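Local coordinates for protein NAD-dependent epimerase/dehydratase (Bacteroides thetaiotaomicron, PDB 3DHN) that probably acts as an NAD(P)-dependent oxidoreductase, with a Rossmann-type fold of the kind that binds a dinucleotide cofactor, at residues A[41-45]-A[46-50]. Residues are numbered along the deposited sequence; the frame is centred on the assembly and turned at random.
Sequences IKIEN and EHLKV
Asn-45 folds its side chain forward over the turn it begins, and its amide oxygen meets the backbone of His-47. CG is anti to the backbone N (chi1 168°), beside the residue's own carbonyl carbon, which turns the amide toward the N-H groups of Glu-46 and His-47. Asn-45 CB lies 3.4 Å from the backbone N of Glu-46, a spacing set largely by the covalent link, and Asn-45 CG stands equally far from the nitrogens of Glu-46 and His-47. At the tip, Asn-45 OD1 accepts a hydrogen bond from His-47 N; the modelled separation of 2.3 Å is implausibly short, so the bond's exact geometry is doubtful. Crowding of Asn-45 OD1 against His-47 CB adds to the doubt about the amide's placement.

The main chain closes the same bend. Leu-48 N donates to Asn-45 O across 3.1 Å, an angled bond whose donor sits well above the carbonyl plane, 54° out of it. If the short contact is a true bond, Asn-45 would offer two acceptors, one from its side chain and one from its backbone, to consecutive N-H groups.

Behind the turn the two arms run in nearly opposed directions, and two pairs of aliphatic side chains meet between them. Ile-43 has CG2 anti to its backbone N, and this methyl rests 3.6 Å from CD2 of Leu-48, the two side chains crossing at about a right angle. Farther from the bend, Ile-41 CD1 and Val-50 CG1 meet more loosely at 4.4 Å. Ile-43 and Leu-48 both reach Leu-21 of helix 14-25, while His-47 and Lys-49 bond through their backbones to strand 30-34.

This type I beta turn, with a doubtful side-chain bond of the Asx-turn kind, leads into strand 48-51, an outermost parallel strand of the Rossmann-fold sheet.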
loop_
_atom_site.group_PDB
_atom_site.type_symbol
_atom_site.label_atom_id
_atom_site.label_comp_id
_atom_site.label_asym_id
_atom_site.label_seq_id
_atom_site.Cartn_x
_atom_site.Cartn_y
_atom_site.Cartn_z
ATOM N N ILE A 41 -10.325 14.975 7.924
ATOM C CA ILE A 41 -9.522 15.620 6.887
ATOM C C ILE A 41 -9.892 17.094 6.709
ATOM O O ILE A 41 -11.036 17.425 6.397
ATOM C CB ILE A 41 -9.698 14.903 5.526
ATOM C CG1 ILE A 41 -9.104 13.494 5.605
ATOM C CG2 ILE A 41 -9.044 15.714 4.413
ATOM C CD1 ILE A 41 -9.443 12.619 4.416
ATOM N N LYS A 42 -8.912 17.973 6.900
ATOM C CA LYS A 42 -9.134 19.408 6.759
ATOM C C LYS A 42 -8.285 20.000 5.640
ATOM O O LYS A 42 -8.064 21.207 5.591
ATOM C CB LYS A 42 -8.815 20.129 8.075
ATOM C CG LYS A 42 -9.631 19.654 9.273
ATOM C CD LYS A 42 -11.130 19.750 9.008
ATOM C CE LYS A 42 -11.941 19.356 10.245
ATOM N NZ LYS A 42 -13.373 19.070 9.915
ATOM N N ILE A 43 -7.798 19.148 4.744
ATOM C CA ILE A 43 -6.988 19.618 3.631
ATOM C C ILE A 43 -7.863 20.420 2.674
ATOM O O ILE A 43 -8.980 20.015 2.343
ATOM C CB ILE A 43 -6.339 18.443 2.874
ATOM C CG1 ILE A 43 -5.230 17.830 3.732
ATOM C CG2 ILE A 43 -5.786 18.920 1.534
ATOM C CD1 ILE A 43 -4.551 16.644 3.100
ATOM N N GLU A 44 -7.345 21.561 2.237
ATOM C CA GLU A 44 -8.068 22.436 1.329
ATOM C C GLU A 44 -7.275 22.519 0.027
ATOM O O GLU A 44 -6.159 23.048 -0.002
ATOM C CB GLU A 44 -8.212 23.811 1.983
ATOM C CG GLU A 44 -9.330 24.671 1.445
ATOM C CD GLU A 44 -9.542 25.910 2.296
ATOM O OE1 GLU A 44 -10.039 25.774 3.439
ATOM O OE2 GLU A 44 -9.205 27.020 1.828
ATOM N N ASN A 45 -7.853 21.983 -1.045
ATOM C CA ASN A 45 -7.201 21.946 -2.355
ATOM C C ASN A 45 -8.239 21.608 -3.426
ATOM O O ASN A 45 -9.037 20.688 -3.258
ATOM C CB ASN A 45 -6.086 20.895 -2.314
ATOM C CG ASN A 45 -5.529 20.559 -3.682
ATOM O OD1 ASN A 45 -6.235 20.030 -4.536
ATOM N ND2 ASN A 45 -4.253 20.853 -3.892
ATOM N N GLU A 46 -8.230 22.352 -4.528
ATOM C CA GLU A 46 -9.205 22.123 -5.591
ATOM C C GLU A 46 -9.035 20.804 -6.344
ATOM O O GLU A 46 -9.915 20.397 -7.096
ATOM C CB GLU A 46 -9.191 23.283 -6.589
ATOM C CG GLU A 46 -7.941 23.369 -7.442
ATOM C CD GLU A 46 -8.167 24.169 -8.712
ATOM O OE1 GLU A 46 -9.297 24.672 -8.912
ATOM O OE2 GLU A 46 -7.217 24.291 -9.515
ATOM N N HIS A 47 -7.904 20.137 -6.145
ATOM C CA HIS A 47 -7.641 18.860 -6.798
ATOM C C HIS A 47 -7.998 17.708 -5.865
ATOM O O HIS A 47 -7.540 16.584 -6.058
ATOM C CB HIS A 47 -6.163 18.749 -7.173
ATOM C CG HIS A 47 -5.752 19.634 -8.306
ATOM N ND1 HIS A 47 -5.990 20.993 -8.319
ATOM C CD2 HIS A 47 -5.099 19.357 -9.460
ATOM C CE1 HIS A 47 -5.499 21.513 -9.429
ATOM N NE2 HIS A 47 -4.953 20.541 -10.138
ATOM N N LEU A 48 -8.822 17.985 -4.857
ATOM C CA LEU A 48 -9.201 16.956 -3.893
ATOM C C LEU A 48 -10.696 16.778 -3.650
ATOM O O LEU A 48 -11.430 17.748 -3.440
ATOM C CB LEU A 48 -8.519 17.230 -2.544
ATOM C CG LEU A 48 -8.859 16.300 -1.368
ATOM C CD1 LEU A 48 -8.336 14.891 -1.642
ATOM C CD2 LEU A 48 -8.247 16.848 -0.085
ATOM N N LYS A 49 -11.133 15.521 -3.671
ATOM C CA LYS A 49 -12.519 15.158 -3.396
ATOM C C LYS A 49 -12.511 14.101 -2.300
ATOM O O LYS A 49 -11.772 13.116 -2.383
ATOM C CB LYS A 49 -13.210 14.567 -4.625
ATOM C CG LYS A 49 -13.430 15.525 -5.770
ATOM C CD LYS A 49 -14.135 14.796 -6.903
ATOM C CE LYS A 49 -13.935 15.493 -8.234
ATOM N NZ LYS A 49 -14.202 14.556 -9.364
ATOM N N VAL A 50 -13.334 14.302 -1.279
ATOM C CA VAL A 50 -13.418 13.364 -0.167
ATOM C C VAL A 50 -14.742 12.614 -0.231
ATOM O O VAL A 50 -15.803 13.226 -0.317
ATOM C CB VAL A 50 -13.320 14.100 1.189
ATOM C CG1 VAL A 50 -13.289 13.085 2.335
ATOM C CG2 VAL A 50 -12.076 14.978 1.211
#